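Local coordinates for XisI protein-like (Anabaena variabilis, PDB 2NLV) that is of uncharacterised function but, as a XisI-like protein, probably takes part in the site-specific recombination of nitrogen-fixation genes in cyanobacteria, at residues Asp36-Gly48 / Ile55-Gly67. Numbering follows the deposited sequence. Where two conformers were deposited one is given.
Sequences DTERNHYQWMNVG and IYRCVIHFDIKDG
His41 and Asp63 face each other across two antiparallel strands, and His41 ND1 donates to Asp63 OD1 over 2.7 Å, the oxygen lying in the imidazole plane but the nitrogen standing well above the carboxylate. From the opposite face of that carboxylate His61 NE2 reaches the same OD1 at 2.8 Å, so one oxygen joins two buried histidines and helps fix the rotation of both rings. His61 ND1 is in turn hydrogen-bonded to Tyr56 OH of the second subunit. Asp63 OD2 turns instead to Gln72 and to Gln32 of the second subunit. Backbone hydrogen bonds run from Asn40–Ile64 to Gly48–Ile55, interrupted by a classic beta bulge in which Val59 and Ile60 together oppose Trp44; Val59 N still bonds to Trp44 O at 2.8 Å. The bulge lets Val59 lie against the indole, its CB over the six-membered ring, 4.0 Å from the centroid. Further along, Asn46 ND2 is hydrogen-bonded to Asp23.

On the face shared with His61, Met45, present as selenomethionine, bends at its third torsion (70°), which swings CE over the centre of the Tyr56 ring, 3.5 Å from the centroid, while SE lies obliquely beside it. Val47 CG2 adds to the packing at Tyr56 CD1, and the phenol OH is hydrogen-bonded to His61 ND1 of the second subunit. Replacing Tyr56 by alanine removes the ring, which is likely to leave the Met45 methyl without its aromatic face and that histidine without its hydroxyl partner.

The face bearing His61 and Tyr56 thus meets the partner subunit, whereas Tyr42 and Ile60 on the other face pack on helix 2-21. Strand 29-36 flanks 41-47, and strand 68-74 flanks 53-65, so both lie inside the mixed sheet.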
loop_
_atom_site.group_PDB
_atom_site.type_symbol
_atom_site.label_atom_id
_atom_site.label_comp_id
_atom_site.label_asym_id
_atom_site.label_seq_id
_atom_site.Cartn_x
_atom_site.Cartn_y
_atom_site.Cartn_z
ATOM N N ASP A 36 -3.064 7.511 -2.039
ATOM C CA ASP A 36 -3.016 7.878 -3.464
ATOM C C ASP A 36 -4.390 8.308 -3.935
ATOM O O ASP A 36 -5.255 7.493 -4.171
ATOM C CB ASP A 36 -2.453 6.699 -4.218
ATOM C CG ASP A 36 -2.402 6.928 -5.687
ATOM O OD1 ASP A 36 -2.926 7.957 -6.211
ATOM O OD2 ASP A 36 -1.735 6.092 -6.313
ATOM N N THR A 37 -4.592 9.615 -4.046
ATOM C CA THR A 37 -5.888 10.154 -4.420
ATOM C C THR A 37 -6.123 10.199 -5.916
ATOM O O THR A 37 -7.238 10.399 -6.364
ATOM C CB THR A 37 -6.073 11.567 -3.913
ATOM O OG1 THR A 37 -4.959 12.359 -4.327
ATOM C CG2 THR A 37 -6.168 11.542 -2.384
ATOM N N GLU A 38 -5.068 10.049 -6.690
ATOM C CA GLU A 38 -5.230 9.950 -8.151
ATOM C C GLU A 38 -5.780 8.589 -8.585
ATOM O O GLU A 38 -6.628 8.488 -9.453
ATOM C CB GLU A 38 -3.930 10.240 -8.884
ATOM C CG GLU A 38 -3.485 11.681 -8.688
ATOM C CD GLU A 38 -4.484 12.723 -9.160
ATOM N N ARG A 39 -5.233 7.520 -8.000
ATOM C CA ARG A 39 -5.640 6.124 -8.305
ATOM C C ARG A 39 -6.591 5.538 -7.257
ATOM O O ARG A 39 -7.113 4.429 -7.415
ATOM C CB ARG A 39 -4.435 5.177 -8.503
ATOM C CG ARG A 39 -3.752 5.408 -9.862
ATOM C CD ARG A 39 -2.220 5.208 -9.840
ATOM N NE ARG A 39 -1.640 6.267 -9.036
ATOM C CZ ARG A 39 -1.244 7.474 -9.461
ATOM N NH1 ARG A 39 -1.227 7.809 -10.763
ATOM N NH2 ARG A 39 -0.842 8.384 -8.595
ATOM N N ASN A 40 -6.852 6.294 -6.210
ATOM C CA ASN A 40 -7.807 5.917 -5.171
ATOM C C ASN A 40 -7.440 4.627 -4.458
ATOM O O ASN A 40 -8.231 3.675 -4.383
ATOM C CB ASN A 40 -9.229 5.839 -5.752
ATOM C CG ASN A 40 -9.780 7.194 -6.017
ATOM O OD1 ASN A 40 -9.891 8.018 -5.112
ATOM N ND2 ASN A 40 -10.195 7.418 -7.240
ATOM N N HIS A 41 -6.216 4.617 -3.926
ATOM C CA HIS A 41 -5.744 3.549 -3.083
ATOM C C HIS A 41 -5.295 4.135 -1.771
ATOM O O HIS A 41 -4.464 5.043 -1.747
ATOM C CB HIS A 41 -4.565 2.792 -3.749
ATOM C CG HIS A 41 -4.837 2.278 -5.126
ATOM N ND1 HIS A 41 -5.819 1.358 -5.412
ATOM C CD2 HIS A 41 -4.209 2.533 -6.303
ATOM C CE1 HIS A 41 -5.765 1.066 -6.708
ATOM N NE2 HIS A 41 -4.791 1.756 -7.270
ATOM N N TYR A 42 -5.763 3.536 -0.657
ATOM C CA TYR A 42 -5.565 4.136 0.640
ATOM C C TYR A 42 -5.235 3.065 1.665
ATOM O O TYR A 42 -6.079 2.186 1.898
ATOM C CB TYR A 42 -6.826 4.913 1.061
ATOM C CG TYR A 42 -7.309 5.939 0.012
ATOM C CD1 TYR A 42 -6.734 7.206 -0.076
ATOM C CD2 TYR A 42 -8.298 5.613 -0.923
ATOM C CE1 TYR A 42 -7.193 8.108 -1.037
ATOM C CE2 TYR A 42 -8.743 6.503 -1.851
ATOM C CZ TYR A 42 -8.164 7.725 -1.899
ATOM O OH TYR A 42 -8.568 8.673 -2.858
ATOM N N GLN A 43 -4.074 3.142 2.302
ATOM C CA GLN A 43 -3.619 2.132 3.252
ATOM C C GLN A 43 -3.119 2.745 4.559
ATOM O O GLN A 43 -2.577 3.851 4.577
ATOM C CB GLN A 43 -2.450 1.285 2.681
ATOM C CG GLN A 43 -2.733 0.566 1.384
ATOM C CD GLN A 43 -1.599 -0.377 0.948
ATOM O OE1 GLN A 43 -1.687 -1.005 -0.121
ATOM N NE2 GLN A 43 -0.559 -0.505 1.771
ATOM N N TRP A 44 -3.243 1.982 5.632
ATOM C CA TRP A 44 -2.475 2.173 6.844
ATOM C C TRP A 44 -1.621 0.944 7.041
ATOM O O TRP A 44 -2.126 -0.154 7.152
ATOM C CB TRP A 44 -3.358 2.386 8.026
ATOM C CG TRP A 44 -2.566 2.230 9.359
ATOM C CD1 TRP A 44 -1.214 2.435 9.560
ATOM C CD2 TRP A 44 -3.082 1.793 10.573
ATOM N NE1 TRP A 44 -0.877 2.133 10.860
ATOM C CE2 TRP A 44 -2.027 1.756 11.508
ATOM C CE3 TRP A 44 -4.337 1.458 10.981
ATOM C CZ2 TRP A 44 -2.217 1.351 12.838
ATOM C CZ3 TRP A 44 -4.516 1.051 12.344
ATOM C CH2 TRP A 44 -3.487 0.991 13.204
HETATM N N MSE A 45 -0.322 1.135 7.002
HETATM C CA MSE A 45 0.672 0.060 7.239
HETATM C C MSE A 45 1.553 0.286 8.438
HETATM O O MSE A 45 1.765 1.433 8.906
HETATM C CB MSE A 45 1.628 -0.141 6.057
HETATM C CG MSE A 45 1.001 -0.585 4.757
HETATM SE SE MSE A 45 2.362 -1.247 3.591
HETATM C CE MSE A 45 2.756 -2.873 4.574
ATOM N N ASN A 46 2.081 -0.775 8.993
ATOM C CA ASN A 46 3.174 -0.682 9.955
ATOM C C ASN A 46 4.401 -1.273 9.294
ATOM O O ASN A 46 4.327 -2.340 8.713
ATOM C CB ASN A 46 2.905 -1.491 11.226
ATOM C CG ASN A 46 1.765 -0.966 12.041
ATOM O OD1 ASN A 46 0.962 -1.756 12.564
ATOM N ND2 ASN A 46 1.696 0.335 12.174
ATOM N N VAL A 47 5.516 -0.555 9.326
ATOM C CA VAL A 47 6.724 -0.938 8.642
ATOM C C VAL A 47 7.942 -0.716 9.533
ATOM O O VAL A 47 8.199 0.400 9.968
ATOM C CB VAL A 47 6.932 -0.160 7.324
ATOM C CG1 VAL A 47 8.231 -0.555 6.634
ATOM C CG2 VAL A 47 5.748 -0.369 6.341
ATOM N N GLY A 48 8.692 -1.778 9.852
ATOM C CA GLY A 48 9.899 -1.617 10.639
ATOM C C GLY A 48 10.443 -2.923 11.127
ATOM O O GLY A 48 10.352 -3.925 10.441
ATOM N N ILE A 55 8.679 -6.258 10.552
ATOM C CA ILE A 55 7.264 -5.838 10.610
ATOM C C ILE A 55 6.942 -5.172 9.288
ATOM O O ILE A 55 7.534 -4.197 8.883
ATOM C CB ILE A 55 6.983 -4.892 11.784
ATOM C CG1 ILE A 55 7.398 -5.506 13.140
ATOM C CG2 ILE A 55 5.519 -4.497 11.816
ATOM C CD1 ILE A 55 6.775 -6.827 13.469
ATOM N N TYR A 56 6.013 -5.783 8.586
ATOM C CA TYR A 56 5.572 -5.257 7.311
ATOM C C TYR A 56 4.148 -5.726 7.105
ATOM O O TYR A 56 3.900 -6.837 6.620
ATOM C CB TYR A 56 6.527 -5.722 6.145
ATOM C CG TYR A 56 6.180 -5.063 4.857
ATOM C CD1 TYR A 56 6.617 -3.780 4.552
ATOM C CD2 TYR A 56 5.416 -5.720 3.907
ATOM C CE1 TYR A 56 6.193 -3.150 3.425
ATOM C CE2 TYR A 56 4.997 -5.059 2.760
ATOM C CZ TYR A 56 5.370 -3.794 2.528
ATOM O OH TYR A 56 4.904 -3.143 1.413
ATOM N N ARG A 57 3.191 -4.863 7.398
ATOM C CA ARG A 57 1.820 -5.305 7.384
ATOM C C ARG A 57 0.900 -4.166 7.132
ATOM O O ARG A 57 1.119 -3.066 7.580
ATOM C CB ARG A 57 1.474 -5.976 8.694
ATOM C CG ARG A 57 1.703 -5.116 9.863
ATOM C CD ARG A 57 1.695 -5.928 11.140
ATOM N NE ARG A 57 0.346 -6.358 11.493
ATOM C CZ ARG A 57 -0.503 -5.679 12.278
ATOM N NH1 ARG A 57 -0.202 -4.487 12.793
ATOM N NH2 ARG A 57 -1.700 -6.189 12.531
ATOM N N CYS A 58 -0.124 -4.468 6.387
ATOM C CA CYS A 58 -1.174 -3.545 6.117
ATOM C C CYS A 58 -2.323 -3.820 7.063
ATOM O O CYS A 58 -2.875 -4.903 7.032
ATOM C CB CYS A 58 -1.613 -3.635 4.673
ATOM S SG CYS A 58 -2.960 -2.413 4.358
ATOM N N VAL A 59 -2.642 -2.842 7.903
ATOM C CA VAL A 59 -3.695 -3.003 8.885
ATOM C C VAL A 59 -5.086 -2.809 8.272
ATOM O O VAL A 59 -5.959 -3.573 8.505
ATOM C CB VAL A 59 -3.504 -2.090 10.083
ATOM C CG1 VAL A 59 -4.593 -2.394 11.142
ATOM C CG2 VAL A 59 -2.052 -2.246 10.638
ATOM N N ILE A 60 -5.267 -1.752 7.494
ATOM C CA ILE A 60 -6.478 -1.559 6.687
ATOM C C ILE A 60 -6.109 -1.001 5.335
ATOM O O ILE A 60 -5.173 -0.223 5.182
ATOM C CB ILE A 60 -7.495 -0.594 7.308
ATOM C CG1 ILE A 60 -7.915 -1.057 8.696
ATOM C CG2 ILE A 60 -8.734 -0.465 6.374
ATOM C CD1 ILE A 60 -8.867 -0.125 9.382
ATOM N N HIS A 61 -6.895 -1.408 4.349
ATOM C CA HIS A 61 -6.738 -0.912 2.972
ATOM C C HIS A 61 -8.131 -0.684 2.393
ATOM O O HIS A 61 -8.971 -1.591 2.407
ATOM C CB HIS A 61 -5.984 -1.963 2.180
ATOM C CG HIS A 61 -5.749 -1.680 0.725
ATOM N ND1 HIS A 61 -4.770 -2.347 0.038
ATOM C CD2 HIS A 61 -6.344 -0.859 -0.186
ATOM C CE1 HIS A 61 -4.746 -1.948 -1.226
ATOM N NE2 HIS A 61 -5.703 -1.059 -1.402
ATOM N N PHE A 62 -8.368 0.532 1.877
ATOM C CA PHE A 62 -9.550 0.880 1.073
ATOM C C PHE A 62 -9.151 1.301 -0.317
ATOM O O PHE A 62 -8.204 2.082 -0.457
ATOM C CB PHE A 62 -10.269 2.052 1.678
ATOM C CG PHE A 62 -10.887 1.801 2.992
ATOM C CD1 PHE A 62 -12.103 1.142 3.081
ATOM C CD2 PHE A 62 -10.341 2.383 4.122
ATOM C CE1 PHE A 62 -12.737 0.993 4.345
ATOM C CE2 PHE A 62 -10.971 2.233 5.369
ATOM C CZ PHE A 62 -12.143 1.545 5.427
ATOM N N ASP A 63 -9.875 0.850 -1.323
ATOM C CA ASP A 63 -9.822 1.450 -2.662
ATOM C C ASP A 63 -11.135 2.151 -2.942
ATOM O O ASP A 63 -12.130 1.846 -2.326
ATOM C CB ASP A 63 -9.565 0.418 -3.715
ATOM C CG ASP A 63 -8.245 -0.324 -3.493
ATOM O OD1 ASP A 63 -7.212 0.366 -3.302
ATOM O OD2 ASP A 63 -8.275 -1.563 -3.546
ATOM N N ILE A 64 -11.143 3.056 -3.907
ATOM C CA ILE A 64 -12.387 3.550 -4.486
ATOM C C ILE A 64 -12.330 3.235 -5.955
ATOM O O ILE A 64 -11.425 3.664 -6.650
ATOM C CB ILE A 64 -12.663 5.058 -4.193
ATOM C CG1 ILE A 64 -12.587 5.368 -2.712
ATOM C CG2 ILE A 64 -14.045 5.409 -4.728
ATOM C CD1 ILE A 64 -12.545 6.847 -2.359
ATOM N N LYS A 65 -13.243 2.372 -6.382
ATOM C CA LYS A 65 -13.272 1.779 -7.738
ATOM C C LYS A 65 -14.639 1.980 -8.302
ATOM O O LYS A 65 -15.612 1.584 -7.717
ATOM C CB LYS A 65 -12.950 0.288 -7.714
ATOM C CG LYS A 65 -11.579 -0.081 -7.164
ATOM C CD LYS A 65 -11.439 -1.573 -6.856
ATOM C CE LYS A 65 -11.381 -2.417 -8.129
ATOM N NZ LYS A 65 -11.651 -3.866 -7.879
ATOM N N ASP A 66 -14.702 2.691 -9.424
ATOM C CA ASP A 66 -15.953 3.047 -10.074
ATOM C C ASP A 66 -16.900 3.683 -9.094
ATOM O O ASP A 66 -18.089 3.413 -9.056
ATOM C CB ASP A 66 -16.555 1.819 -10.767
ATOM C CG ASP A 66 -15.608 1.214 -11.785
ATOM O OD1 ASP A 66 -15.020 1.982 -12.584
ATOM O OD2 ASP A 66 -15.414 -0.018 -11.767
ATOM N N GLY A 67 -16.320 4.494 -8.214
ATOM C CA GLY A 67 -17.108 5.227 -7.245
ATOM C C GLY A 67 -17.588 4.462 -6.007
ATOM O O GLY A 67 -18.262 5.051 -5.199
HETATM O O HOH W 1 -9.028 2.249 -6.912
#